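Local coordinates for pyridoxamine 5'-phosphate oxidase family protein (Corynebacterium diphtheriae NCTC 13129, PDB 3CP3) that is of unknown function but belongs to the pyridoxamine 5'-phosphate oxidase family and probably binds a flavin cofactor such as FMN, at residues 55-60 and 126-131; 75-80 and 96-101; 19-24 and 132-137. All blocks are in the same frame, centred on the assembly; numbering follows the deposited sequence. Where two conformers were deposited one is given.

Interaction 1 (55-60 and 126-131)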
ATOM      1  N   GLN A  55       5.112  20.548 -11.710  0.60 53.61           N
ATOM      2  CA  GLN A  55       4.632  19.786 -10.565  0.60 52.01           C
ATOM      3  C   GLN A  55       5.486  18.523 -10.363  0.60 50.49           C
ATOM      4  O   GLN A  55       6.203  18.110 -11.284  0.60 50.11           O
ATOM      5  CB  GLN A  55       3.129  19.470 -10.710  0.60 52.26           C
ATOM      6  CG  GLN A  55       2.200  20.712 -10.657  0.60 53.23           C
ATOM      7  CD  GLN A  55       2.205  21.423  -9.300  0.60 54.12           C
ATOM      8  OE1 GLN A  55       1.227  21.374  -8.556  0.60 54.18           O
ATOM      9  NE2 GLN A  55       3.307  22.082  -8.980  0.60 53.24           N
ATOM     10  N   PRO A  56       5.454  17.937  -9.137  1.00 48.86           N
ATOM     11  CA  PRO A  56       6.202  16.687  -8.934  1.00 46.38           C
ATOM     12  C   PRO A  56       5.667  15.566  -9.826  1.00 43.56           C
ATOM     13  O   PRO A  56       4.467  15.502 -10.091  1.00 42.64           O
ATOM     14  CB  PRO A  56       5.959  16.364  -7.447  1.00 47.01           C
ATOM     15  CG  PRO A  56       4.687  17.085  -7.099  1.00 47.10           C
ATOM     16  CD  PRO A  56       4.760  18.360  -7.905  1.00 48.49           C
ATOM     17  N   ARG A  57       6.567  14.709 -10.297  1.00 40.69           N
ATOM     18  CA  ARG A  57       6.211  13.564 -11.125  1.00 38.46           C
ATOM     19  C   ARG A  57       6.933  12.342 -10.612  1.00 36.00           C
ATOM     20  O   ARG A  57       8.092  12.430 -10.236  1.00 35.13           O
ATOM     21  CB  ARG A  57       6.631  13.826 -12.590  1.00 38.28           C
ATOM     22  CG  ARG A  57       5.720  14.853 -13.249  1.00 41.83           C
ATOM     23  CD  ARG A  57       5.864  14.910 -14.751  1.00 45.58           C
ATOM     24  NE  ARG A  57       7.248  15.147 -15.093  1.00 46.49           N
ATOM     25  CZ  ARG A  57       7.693  15.429 -16.313  1.00 49.10           C
ATOM     26  NH1 ARG A  57       6.840  15.544 -17.342  1.00 44.54           N
ATOM     27  NH2 ARG A  57       9.008  15.592 -16.488  1.00 48.81           N
ATOM     28  N   VAL A  58       6.263  11.199 -10.632  1.00 33.79           N
ATOM     29  CA  VAL A  58       6.909   9.905 -10.337  1.00 31.88           C
ATOM     30  C   VAL A  58       6.990   9.077 -11.585  1.00 31.62           C
ATOM     31  O   VAL A  58       5.983   8.968 -12.312  1.00 30.81           O
ATOM     32  CB  VAL A  58       6.054   9.086  -9.316  1.00 33.71           C
ATOM     33  CG1 VAL A  58       6.622   7.669  -9.072  1.00 27.10           C
ATOM     34  CG2 VAL A  58       5.949   9.862  -8.032  1.00 32.80           C
ATOM     35  N   TYR A  59       8.146   8.459 -11.827  1.00 28.65           N
ATOM     36  CA  TYR A  59       8.259   7.468 -12.900  1.00 28.71           C
ATOM     37  C   TYR A  59       8.523   6.097 -12.334  1.00 28.96           C
ATOM     38  O   TYR A  59       9.311   5.942 -11.383  1.00 27.74           O
ATOM     39  CB  TYR A  59       9.446   7.800 -13.812  1.00 28.30           C
ATOM     40  CG  TYR A  59       9.209   9.010 -14.653  1.00 29.29           C
ATOM     41  CD1 TYR A  59       8.504   8.908 -15.865  1.00 27.25           C
ATOM     42  CD2 TYR A  59       9.655  10.259 -14.251  1.00 29.87           C
ATOM     43  CE1 TYR A  59       8.280  10.041 -16.654  1.00 31.57           C
ATOM     44  CE2 TYR A  59       9.451  11.393 -15.072  1.00 33.04           C
ATOM     45  CZ  TYR A  59       8.740  11.273 -16.239  1.00 29.54           C
ATOM     46  OH  TYR A  59       8.533  12.368 -17.049  1.00 30.42           O
ATOM     47  N   PHE A  60       7.921   5.095 -12.963  1.00 28.24           N
ATOM     48  CA  PHE A  60       8.244   3.713 -12.711  1.00 29.33           C
ATOM     49  C   PHE A  60       8.122   2.933 -14.021  1.00 31.53           C
ATOM     50  O   PHE A  60       7.764   3.503 -15.045  1.00 30.61           O
ATOM     51  CB  PHE A  60       7.360   3.170 -11.541  1.00 29.33           C
ATOM     52  CG  PHE A  60       5.887   3.093 -11.851  1.00 29.37           C
ATOM     53  CD1 PHE A  60       5.350   1.936 -12.419  1.00 28.82           C
ATOM     54  CD2 PHE A  60       5.052   4.156 -11.596  1.00 29.73           C
ATOM     55  CE1 PHE A  60       3.983   1.864 -12.686  1.00 28.87           C
ATOM     56  CE2 PHE A  60       3.693   4.111 -11.926  1.00 30.40           C
ATOM     57  CZ  PHE A  60       3.157   2.965 -12.453  1.00 28.71           C
ATOM     58  N   PHE A 126       7.930   3.084 -19.385  1.00 30.48           N
ATOM     59  CA  PHE A 126       7.849   3.948 -18.205  1.00 31.17           C
ATOM     60  C   PHE A 126       6.393   4.354 -18.001  1.00 30.25           C
ATOM     61  O   PHE A 126       5.673   4.500 -18.995  1.00 30.73           O
ATOM     62  CB  PHE A 126       8.681   5.186 -18.470  1.00 30.57           C
ATOM     63  CG  PHE A 126      10.161   4.923 -18.417  1.00 31.41           C
ATOM     64  CD1 PHE A 126      10.799   4.754 -17.196  1.00 34.06           C
ATOM     65  CD2 PHE A 126      10.890   4.813 -19.567  1.00 34.52           C
ATOM     66  CE1 PHE A 126      12.200   4.513 -17.170  1.00 34.87           C
ATOM     67  CE2 PHE A 126      12.266   4.569 -19.542  1.00 37.05           C
ATOM     68  CZ  PHE A 126      12.895   4.421 -18.319  1.00 33.17           C
ATOM     69  N   VAL A 127       5.963   4.537 -16.767  1.00 29.14           N
ATOM     70  CA  VAL A 127       4.653   5.129 -16.479  1.00 28.90           C
ATOM     71  C   VAL A 127       5.020   6.391 -15.715  1.00 29.11           C
ATOM     72  O   VAL A 127       5.971   6.348 -14.925  1.00 27.96           O
ATOM     73  CB  VAL A 127       3.810   4.158 -15.623  1.00 29.65           C
ATOM     74  CG1 VAL A 127       2.465   4.770 -15.223  1.00 30.36           C
ATOM     75  CG2 VAL A 127       3.608   2.850 -16.397  1.00 31.13           C
ATOM     76  N   ARG A 128       4.363   7.512 -16.027  1.00 28.83           N
ATOM     77  CA  ARG A 128       4.512   8.775 -15.319  1.00 28.68           C
ATOM     78  C   ARG A 128       3.270   9.010 -14.471  1.00 29.50           C
ATOM     79  O   ARG A 128       2.158   8.876 -14.971  1.00 27.51           O
ATOM     80  CB  ARG A 128       4.587   9.948 -16.308  1.00 29.26           C
ATOM     81  CG  ARG A 128       4.878  11.316 -15.658  1.00 31.70           C
ATOM     82  CD  ARG A 128       4.194  12.455 -16.432  1.00 36.34           C
ATOM     83  NE  ARG A 128       4.157  12.168 -17.861  1.00 37.71           N
ATOM     84  CZ  ARG A 128       3.115  12.354 -18.659  1.00 40.29           C
ATOM     85  NH1 ARG A 128       1.952  12.850 -18.209  1.00 38.44           N
ATOM     86  NH2 ARG A 128       3.235  12.033 -19.942  1.00 40.80           N
ATOM     87  N   ILE A 129       3.472   9.396 -13.211  1.00 29.06           N
ATOM     88  CA  ILE A 129       2.376   9.864 -12.369  1.00 30.44           C
ATOM     89  C   ILE A 129       2.462  11.369 -12.235  1.00 30.94           C
ATOM     90  O   ILE A 129       3.434  11.872 -11.715  1.00 31.67           O
ATOM     91  CB  ILE A 129       2.342   9.227 -10.912  1.00 30.73           C
ATOM     92  CG1 ILE A 129       2.397   7.690 -10.985  1.00 30.95           C
ATOM     93  CG2 ILE A 129       1.015   9.690 -10.215  1.00 29.61           C
ATOM     94  CD1 ILE A 129       2.656   6.931  -9.630  1.00 30.90           C
ATOM     95  N   ASP A 130       1.423  12.070 -12.675  1.00 30.57           N
ATOM     96  CA  ASP A 130       1.299  13.485 -12.444  1.00 31.75           C
ATOM     97  C   ASP A 130       0.609  13.645 -11.094  1.00 33.16           C
ATOM     98  O   ASP A 130      -0.533  13.236 -10.939  1.00 34.75           O
ATOM     99  CB  ASP A 130       0.411  14.114 -13.516  1.00 31.82           C
ATOM    100  CG  ASP A 130       1.130  14.287 -14.843  1.00 31.22           C
ATOM    101  OD1 ASP A 130       2.361  14.444 -14.887  1.00 30.61           O
ATOM    102  OD2 ASP A 130       0.456  14.230 -15.851  1.00 31.49           O
ATOM    103  N   VAL A 131       1.309  14.260 -10.144  1.00 33.07           N
ATOM    104  CA  VAL A 131       0.878  14.356  -8.763  1.00 34.87           C
ATOM    105  C   VAL A 131      -0.040  15.542  -8.538  1.00 35.70           C
ATOM    106  O   VAL A 131       0.299  16.684  -8.881  1.00 36.83           O
ATOM    107  CB  VAL A 131       2.110  14.429  -7.878  1.00 34.93           C
ATOM    108  CG1 VAL A 131       1.716  14.598  -6.371  1.00 36.26           C
ATOM    109  CG2 VAL A 131       2.909  13.147  -8.063  1.00 32.63           C
TER
HETATM  110  O   HOH W   1       3.939  16.296 -17.246  1.00 48.92           O

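Interaction 2 (75-80 and 96-101)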
ATOM      1  N   SER A  75      -6.897   5.966 -14.847  1.00 28.60           N
ATOM      2  CA  SER A  75      -5.617   6.681 -14.734  1.00 27.46           C
ATOM      3  C   SER A  75      -5.429   7.253 -13.332  1.00 28.51           C
ATOM      4  O   SER A  75      -4.299   7.554 -12.903  1.00 27.89           O
ATOM      5  CB  SER A  75      -5.513   7.776 -15.831  1.00 27.39           C
ATOM      6  OG  SER A  75      -6.390   8.872 -15.517  1.00 24.13           O
ATOM      7  N   ASP A  76      -6.524   7.320 -12.557  1.00 28.68           N
ATOM      8  CA  ASP A  76      -6.499   7.873 -11.207  1.00 28.42           C
ATOM      9  C   ASP A  76      -5.965   6.810 -10.235  1.00 28.41           C
ATOM     10  O   ASP A  76      -6.503   5.682 -10.148  1.00 25.85           O
ATOM     11  CB  ASP A  76      -7.953   8.311 -10.807  1.00 30.27           C
ATOM     12  CG  ASP A  76      -8.053   8.908  -9.403  1.00 35.16           C
ATOM     13  OD1 ASP A  76      -7.185   9.698  -8.958  1.00 34.72           O
ATOM     14  OD2 ASP A  76      -9.078   8.612  -8.746  1.00 41.99           O
ATOM     15  N   VAL A  77      -4.888   7.171  -9.537  1.00 26.45           N
ATOM     16  CA  VAL A  77      -4.122   6.218  -8.722  1.00 27.77           C
ATOM     17  C   VAL A  77      -3.734   6.863  -7.402  1.00 28.94           C
ATOM     18  O   VAL A  77      -3.813   8.105  -7.236  1.00 29.27           O
ATOM     19  CB  VAL A  77      -2.785   5.724  -9.424  1.00 28.64           C
ATOM     20  CG1 VAL A  77      -3.080   4.892 -10.685  1.00 26.30           C
ATOM     21  CG2 VAL A  77      -1.803   6.889  -9.774  1.00 25.36           C
ATOM     22  N   LEU A  78      -3.280   6.037  -6.458  1.00 29.26           N
ATOM     23  CA  LEU A  78      -2.514   6.552  -5.357  1.00 27.21           C
ATOM     24  C   LEU A  78      -1.158   5.939  -5.442  1.00 28.52           C
ATOM     25  O   LEU A  78      -1.012   4.835  -5.978  1.00 28.71           O
ATOM     26  CB  LEU A  78      -3.084   6.051  -4.001  1.00 27.74           C
ATOM     27  CG  LEU A  78      -4.512   6.259  -3.644  1.00 29.43           C
ATOM     28  CD1 LEU A  78      -4.728   5.601  -2.249  1.00 28.12           C
ATOM     29  CD2 LEU A  78      -4.861   7.779  -3.655  1.00 31.92           C
ATOM     30  N   PHE A  79      -0.177   6.617  -4.886  1.00 27.74           N
ATOM     31  CA  PHE A  79       1.171   6.084  -4.762  1.00 29.58           C
ATOM     32  C   PHE A  79       1.640   6.315  -3.343  1.00 29.38           C
ATOM     33  O   PHE A  79       1.563   7.461  -2.811  1.00 30.62           O
ATOM     34  CB  PHE A  79       2.123   6.729  -5.801  1.00 29.68           C
ATOM     35  CG  PHE A  79       3.457   6.018  -5.914  1.00 30.31           C
ATOM     36  CD1 PHE A  79       3.564   4.842  -6.634  1.00 31.97           C
ATOM     37  CD2 PHE A  79       4.587   6.492  -5.258  1.00 29.91           C
ATOM     38  CE1 PHE A  79       4.794   4.169  -6.713  1.00 30.87           C
ATOM     39  CE2 PHE A  79       5.796   5.814  -5.329  1.00 27.78           C
ATOM     40  CZ  PHE A  79       5.884   4.657  -6.052  1.00 31.10           C
ATOM     41  N   GLU A  80       2.137   5.258  -2.706  1.00 29.49           N
ATOM     42  CA  GLU A  80       2.436   5.294  -1.315  1.00 28.74           C
ATOM     43  C   GLU A  80       3.829   4.757  -1.010  1.00 32.60           C
ATOM     44  O   GLU A  80       4.285   3.744  -1.570  1.00 31.66           O
ATOM     45  CB  GLU A  80       1.356   4.520  -0.474  1.00 26.86           C
ATOM     46  CG  GLU A  80       1.467   4.730   1.054  1.00 28.67           C
ATOM     47  CD  GLU A  80       2.231   3.623   1.766  1.00 30.29           C
ATOM     48  OE1 GLU A  80       2.766   2.692   1.059  1.00 29.03           O
ATOM     49  OE2 GLU A  80       2.156   3.594   3.019  1.00 30.26           O
ATOM     50  N   GLY A  96      -2.776  10.966  -7.780  1.00 31.33           N
ATOM     51  CA  GLY A  96      -2.469  11.467  -9.094  1.00 31.49           C
ATOM     52  C   GLY A  96      -3.054  10.683 -10.236  1.00 30.91           C
ATOM     53  O   GLY A  96      -3.996   9.901 -10.042  1.00 31.14           O
ATOM     54  N   ASN A  97      -2.550  10.978 -11.431  1.00 30.00           N
ATOM     55  CA  ASN A  97      -2.965  10.284 -12.646  1.00 28.91           C
ATOM     56  C   ASN A  97      -1.769   9.680 -13.322  1.00 27.34           C
ATOM     57  O   ASN A  97      -0.734  10.381 -13.508  1.00 26.72           O
ATOM     58  CB  ASN A  97      -3.722  11.195 -13.594  1.00 28.54           C
ATOM     59  CG  ASN A  97      -5.063  11.643 -13.001  1.00 30.11           C
ATOM     60  OD1 ASN A  97      -5.092  12.575 -12.229  1.00 31.50           O
ATOM     61  ND2 ASN A  97      -6.167  10.973 -13.356  1.00 25.46           N
ATOM     62  N   ALA A  98      -1.889   8.385 -13.646  1.00 25.72           N
ATOM     63  CA  ALA A  98      -0.743   7.637 -14.180  1.00 27.92           C
ATOM     64  C   ALA A  98      -0.965   7.386 -15.686  1.00 27.48           C
ATOM     65  O   ALA A  98      -2.076   6.962 -16.100  1.00 26.85           O
ATOM     66  CB  ALA A  98      -0.569   6.314 -13.451  1.00 27.59           C
ATOM     67  N   TYR A  99       0.073   7.631 -16.492  1.00 27.70           N
ATOM     68  CA  TYR A  99       0.012   7.381 -17.926  1.00 28.85           C
ATOM     69  C   TYR A  99       1.305   6.743 -18.402  1.00 29.67           C
ATOM     70  O   TYR A  99       2.371   7.135 -17.937  1.00 29.91           O
ATOM     71  CB  TYR A  99      -0.164   8.685 -18.748  1.00 27.63           C
ATOM     72  CG  TYR A  99      -1.161   9.660 -18.145  1.00 29.28           C
ATOM     73  CD1 TYR A  99      -2.559   9.491 -18.314  1.00 26.54           C
ATOM     74  CD2 TYR A  99      -0.711  10.745 -17.388  1.00 27.65           C
ATOM     75  CE1 TYR A  99      -3.457  10.391 -17.736  1.00 29.20           C
ATOM     76  CE2 TYR A  99      -1.614  11.656 -16.809  1.00 29.90           C
ATOM     77  CZ  TYR A  99      -2.970  11.484 -17.017  1.00 27.95           C
ATOM     78  OH  TYR A  99      -3.816  12.385 -16.438  1.00 29.63           O
ATOM     79  N   VAL A 100       1.199   5.792 -19.334  1.00 30.47           N
ATOM     80  CA  VAL A 100       2.388   5.308 -20.081  1.00 31.22           C
ATOM     81  C   VAL A 100       3.035   6.488 -20.823  1.00 31.01           C
ATOM     82  O   VAL A 100       2.321   7.309 -21.359  1.00 30.02           O
ATOM     83  CB  VAL A 100       2.021   4.172 -21.044  1.00 31.93           C
ATOM     84  CG1 VAL A 100       3.240   3.707 -21.781  1.00 29.62           C
ATOM     85  CG2 VAL A 100       1.430   3.007 -20.280  1.00 31.60           C
ATOM     86  N   VAL A 101       4.370   6.585 -20.952  0.50 30.83           N
ATOM     87  CA  VAL A 101       5.054   7.886 -21.373  0.50 30.67           C
ATOM     88  C   VAL A 101       4.969   8.500 -22.850  0.50 30.90           C
ATOM     89  O   VAL A 101       4.817   9.725 -23.052  0.50 29.96           O
ATOM     90  CB  VAL A 101       6.513   7.917 -20.770  0.50 31.17           C
ATOM     91  CG1 VAL A 101       7.410   8.938 -21.417  0.50 28.78           C
ATOM     92  CG2 VAL A 101       6.426   8.164 -19.248  0.50 29.47           C
TER

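Interaction 3 (19-24 and 132-137)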
ATOM      1  N   ASP A  19       8.768  18.141   3.392  1.00 24.85           N
ATOM      2  CA  ASP A  19       9.213  17.007   4.227  1.00 24.40           C
ATOM      3  C   ASP A  19       8.721  15.704   3.588  1.00 25.12           C
ATOM      4  O   ASP A  19       9.474  14.726   3.398  1.00 24.29           O
ATOM      5  CB  ASP A  19       8.651  17.227   5.651  1.00 24.14           C
ATOM      6  CG  ASP A  19       9.203  16.241   6.700  1.00 24.87           C
ATOM      7  OD1 ASP A  19      10.206  15.499   6.453  1.00 23.10           O
ATOM      8  OD2 ASP A  19       8.564  16.140   7.771  1.00 23.94           O
ATOM      9  N   SER A  20       7.433  15.664   3.292  1.00 25.44           N
ATOM     10  CA  SER A  20       6.818  14.504   2.660  1.00 25.89           C
ATOM     11  C   SER A  20       7.537  14.047   1.395  1.00 25.37           C
ATOM     12  O   SER A  20       7.881  12.843   1.220  1.00 27.83           O
ATOM     13  CB  SER A  20       5.352  14.843   2.326  1.00 26.33           C
ATOM     14  OG  SER A  20       4.622  14.851   3.548  1.00 26.41           O
ATOM     15  N   LEU A  21       7.756  14.980   0.513  1.00 26.16           N
ATOM     16  CA  LEU A  21       8.488  14.650  -0.751  1.00 27.72           C
ATOM     17  C   LEU A  21       9.956  14.273  -0.551  1.00 28.92           C
ATOM     18  O   LEU A  21      10.458  13.373  -1.248  1.00 30.38           O
ATOM     19  CB  LEU A  21       8.359  15.781  -1.754  1.00 27.90           C
ATOM     20  CG  LEU A  21       6.920  15.969  -2.249  1.00 28.94           C
ATOM     21  CD1 LEU A  21       6.875  17.255  -3.070  1.00 32.26           C
ATOM     22  CD2 LEU A  21       6.438  14.747  -3.018  1.00 28.55           C
ATOM     23  N   SER A  22      10.659  14.935   0.382  1.00 27.69           N
ATOM     24  CA  SER A  22      12.019  14.465   0.691  1.00 26.49           C
ATOM     25  C   SER A  22      11.985  13.005   1.179  1.00 26.72           C
ATOM     26  O   SER A  22      12.797  12.126   0.768  1.00 26.53           O
ATOM     27  CB  SER A  22      12.633  15.339   1.767  1.00 24.89           C
ATOM     28  OG  SER A  22      12.696  16.690   1.335  1.00 25.34           O
ATOM     29  N   ARG A  23      11.060  12.701   2.071  1.00 25.66           N
ATOM     30  CA  ARG A  23      11.058  11.352   2.648  1.00 27.12           C
ATOM     31  C   ARG A  23      10.667  10.329   1.576  1.00 28.26           C
ATOM     32  O   ARG A  23      11.238   9.222   1.474  1.00 29.79           O
ATOM     33  CB  ARG A  23      10.068  11.255   3.794  1.00 26.46           C
ATOM     34  CG  ARG A  23      10.504  12.015   5.094  1.00 26.00           C
ATOM     35  CD  ARG A  23       9.501  11.773   6.151  1.00 27.44           C
ATOM     36  NE  ARG A  23       9.494  12.830   7.176  1.00 22.15           N
ATOM     37  CZ  ARG A  23       9.200  12.622   8.449  1.00 25.20           C
ATOM     38  NH1 ARG A  23       9.000  11.389   8.897  1.00 24.69           N
ATOM     39  NH2 ARG A  23       9.133  13.667   9.290  1.00 19.81           N
ATOM     40  N   LEU A  24       9.710  10.686   0.757  1.00 28.84           N
ATOM     41  CA  LEU A  24       9.342   9.767  -0.351  1.00 30.19           C
ATOM     42  C   LEU A  24      10.555   9.497  -1.275  1.00 29.95           C
ATOM     43  O   LEU A  24      10.810   8.333  -1.663  1.00 30.68           O
ATOM     44  CB  LEU A  24       8.156  10.382  -1.121  1.00 29.77           C
ATOM     45  CG  LEU A  24       7.617   9.597  -2.336  1.00 36.31           C
ATOM     46  CD1 LEU A  24       6.084   9.481  -2.300  1.00 37.16           C
ATOM     47  CD2 LEU A  24       8.045  10.329  -3.554  1.00 34.09           C
ATOM     48  N   ARG A 132      -1.229  15.245  -8.015  1.00 36.04           N
ATOM     49  CA  ARG A 132      -2.271  16.248  -7.713  1.00 36.62           C
ATOM     50  C   ARG A 132      -2.181  16.670  -6.231  1.00 35.41           C
ATOM     51  O   ARG A 132      -2.464  17.830  -5.895  1.00 34.04           O
ATOM     52  CB  ARG A 132      -3.629  15.567  -7.930  1.00 37.07           C
ATOM     53  CG  ARG A 132      -4.807  16.378  -8.420  1.00 45.55           C
ATOM     54  CD  ARG A 132      -6.095  15.427  -8.363  1.00 45.47           C
ATOM     55  NE  ARG A 132      -5.853  14.246  -9.191  1.00 49.81           N
ATOM     56  CZ  ARG A 132      -6.230  13.008  -8.899  1.00 47.12           C
ATOM     57  NH1 ARG A 132      -6.885  12.725  -7.788  1.00 48.46           N
ATOM     58  NH2 ARG A 132      -5.926  12.046  -9.731  1.00 44.31           N
ATOM     59  N   GLU A 133      -1.821  15.722  -5.361  0.50 33.15           N
ATOM     60  CA  GLU A 133      -1.822  15.937  -3.897  0.50 33.43           C
ATOM     61  C   GLU A 133      -0.734  15.112  -3.212  0.50 32.66           C
ATOM     62  O   GLU A 133      -0.412  13.987  -3.642  0.50 32.24           O
ATOM     63  CB  GLU A 133      -3.170  15.540  -3.252  0.50 32.76           C
ATOM     64  CG  GLU A 133      -4.379  16.423  -3.585  0.50 34.79           C
ATOM     65  CD  GLU A 133      -5.692  15.922  -2.956  0.50 36.85           C
ATOM     66  OE1 GLU A 133      -6.668  15.665  -3.698  0.50 40.53           O
ATOM     67  OE2 GLU A 133      -5.769  15.801  -1.716  0.50 38.84           O
ATOM     68  N   VAL A 134      -0.226  15.642  -2.105  1.00 32.01           N
ATOM     69  CA  VAL A 134       0.832  14.979  -1.338  1.00 32.17           C
ATOM     70  C   VAL A 134       0.297  14.954   0.080  1.00 32.23           C
ATOM     71  O   VAL A 134      -0.111  16.006   0.589  1.00 30.88           O
ATOM     72  CB  VAL A 134       2.084  15.866  -1.326  1.00 32.51           C
ATOM     73  CG1 VAL A 134       3.217  15.200  -0.497  1.00 33.63           C
ATOM     74  CG2 VAL A 134       2.553  16.177  -2.761  1.00 32.09           C
ATOM     75  N   SER A 135       0.239  13.785   0.706  1.00 31.12           N
ATOM     76  CA  SER A 135      -0.125  13.754   2.129  1.00 31.84           C
ATOM     77  C   SER A 135       0.868  12.976   2.939  1.00 30.24           C
ATOM     78  O   SER A 135       0.983  11.777   2.768  1.00 28.68           O
ATOM     79  CB  SER A 135      -1.518  13.148   2.345  1.00 33.91           C
ATOM     80  OG  SER A 135      -2.447  13.826   1.519  1.00 40.45           O
ATOM     81  N   GLY A 136       1.524  13.624   3.893  1.00 28.26           N
ATOM     82  CA  GLY A 136       2.491  12.869   4.691  1.00 26.90           C
ATOM     83  C   GLY A 136       1.985  12.813   6.096  1.00 27.29           C
ATOM     84  O   GLY A 136       1.427  13.780   6.587  1.00 26.09           O
ATOM     85  N   ARG A 137       2.232  11.710   6.775  1.00 27.18           N
ATOM     86  CA  ARG A 137       1.796  11.589   8.165  1.00 30.76           C
ATOM     87  C   ARG A 137       2.886  10.891   8.934  1.00 30.58           C
ATOM     88  O   ARG A 137       3.534  10.005   8.390  1.00 31.07           O
ATOM     89  CB  ARG A 137       0.529  10.714   8.200  1.00 31.86           C
ATOM     90  CG  ARG A 137      -0.638  11.340   7.484  1.00 38.18           C
ATOM     91  CD  ARG A 137      -1.877  10.468   7.559  1.00 47.92           C
ATOM     92  NE  ARG A 137      -1.958   9.551   6.436  1.00 54.43           N
ATOM     93  CZ  ARG A 137      -3.115   9.093   5.939  1.00 57.68           C
ATOM     94  NH1 ARG A 137      -4.267   9.478   6.473  1.00 58.30           N
ATOM     95  NH2 ARG A 137      -3.115   8.260   4.901  1.00 57.22           N
TER

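Interaction 1 (55-60 and 126-131)
Phe60 turns one face of its ring to Val127: CB of Val127 stands 3.7 Å from the centroid of the Phe60 ring and 22° off the ring normal, a CH-pi contact. Phe60 CG sits between its own backbone N and carbonyl carbon (chi1 66°), and this brings the ring across to the neighbouring strand. The edge of the same ring receives Ile129, whose CD1 lies 3.8 Å from Phe60 CE2. That methyl is wedged between the ring and Val58, with Val58 CB 4.0 Å from Ile129 CD1, so it fills the notch between two side chains of the opposite strand. Where 55-60 has not yet entered its strand, the Pro56 ring meets Val131 crosswise, Pro56 CG to Val131 CB 3.8 Å.

The short strand segments run antiparallel, 161° between their directions. Paired backbone bonds join Val58 with Ile129 and Phe60 with Val127, and a weak one runs from Val131 N to Pro56 O.

The other face carries Arg57, Tyr59, Arg128 and Asp130. Tyr59 lies alongside Arg128, with Tyr59 CE1 3.7 Å from Arg128 CB, and Arg128 CD lies 3.4 Å from Arg57 CD. Tyr59 OH also stands over the face of the Arg57 guanidinium. Asp130 OD2 takes a salt bridge from NH1 of Arg128 at 3.1 Å, close to the guanidinium plane, while a water links Arg57 NH1 to Asp130 OD1, weakly on the aspartate side.

Outside the segments, Glu106 receives both Arg128 NE and Tyr59 OH, and Asp50 pairs with Arg57 NH2. The chemistry is therefore two-sided: apolar packing on the Val58/Phe60/Val127/Ile129 face, and on the Arg57/Tyr59/Arg128/Asp130 face two arginines whose charges are probably balanced by Asp130, Glu106 and Asp50.

Interaction 2 (75-80 and 96-101)
Ser75 and Asn97 meet through their side chains: Asn97 ND2 donates to Ser75 OG at 3.0 Å, a nearly straight bond with the acceptor close to the amide plane. Ser75 OG is turned between its own backbone N and carbonyl carbon (chi1 73°), which presents the hydroxyl to the amide. The backbone of the same serine is held as well, since Ala98 N reaches Ser75 O at 2.7 Å.

The tight part continues at Val77 and Gly96, a hydrogen-bonded antiparallel pair with reciprocal bonds. Val77 N lies 2.9 Å from Gly96 O. In return, Gly96 N lies 3.1 Å from Val77 O. On the buried face Val77 CG2 is 3.9 Å from Ala98 CB, and Phe69 packs against both residues.

The opposite face, bearing Asp76 and Asn97, is looser and partly exposed, although Asp38 of the second subunit packs on Asp76. Asp76 and Asn97 form a non-hydrogen-bonded pair, and their side chains hardly touch: Asp76 CB stays 4.1 Å from Asn97 ND2. What unites them is Arg132, whose NH2 makes a salt bridge with Asp76 OD1 and a hydrogen bond with Asn97 OD1. Farther along the strand, partly exposed Tyr99 offers Ser75 a light touch, Tyr99 CE1 to Ser75 CB 3.8 Å.

Past Val77 the segment 75-80 runs on beyond the start of 96-101; Phe79 continues the hairpin pairing with Leu94, while Leu78 and Glu80 pair with strand 29-36 on the other side. The contact thus lies near the open ends of the beta hairpin formed by strands 76-83 and 89-100, and the wide 105° angle between these short segments is consistent with the strongly coiled antiparallel sheet of an FMN-binding split barrel.

Interaction 3 (19-24 and 132-137)
Ser20 and Gly136 come together where helix 17-25 crosses the last strand: Ser20 OG lies 3.1 Å from Gly136 CA, an approach possible because the glycine has no side chain. No hydrogen bond results. Gly136 N is 3.3 Å from Ser20 OG, but the angle is poor, and the hydroxyl bonds instead to the backbone oxygen of Asp16, one turn earlier.

The rest of the first shell is apolar and centres on Val134. Its CG1, anti to the backbone N (chi1 179°), reaches Ser20 CB at 3.6 Å and also lies 4.1 Å from Leu21 CD2. Leu21 and Val134 cross at about a right angle, both valine methyls touching the same CD2, so the branched end of Val134 fits between two successive residues of the helix.

The next shell holds the helix turn together and ties it to the sheet. Arg23 holds Asp19 through NE and NH2, one to each carboxylate oxygen, with NE to OD1 at 2.9 Å and NH2 to OD2 at 3.0 Å, a salt bridge one turn long. The same arginine makes a cation-pi contact with Trp90, and Leu24, on the next turn from Ser20, packs on Phe47, Leu49, Val92 and Leu94. On the strand, Gly136 bonds through its backbone to Leu15, while Arg132 and Glu133 both pair with Lys95, a classic bulge at the bend of the strand.

The axes of the short helix and strand segments approach to 8.1 Å and run 82° to each other. Such a helix laid crosswise over a curled antiparallel sheet, with Leu24 and the end of Leu21 packed against the strands, is consistent with the split-barrel fold of the flavin-binding oxidase family.

Strand 125-139 ties the three contacts together: interaction 1 uses its first part, interaction 3 its second, and strand 89-100 of interaction 2 runs beside it. Interactions 1 and 2, with centres about 7 Å apart, join as neighbouring strands through probable backbone hydrogen bonds, Arg128 N to Tyr99 O at 2.8 Å and Asp130 N to Asn97 O at 2.9 Å. Arg132, at the corner between interactions 1 and 3, joins interaction 3 to interaction 2, although their centres are about 15 Å apart. The centre of interaction 3 is about 14 Å from that of interaction 1. No cofactor atom is among the contacts described, and their relation to any flavin site stays open.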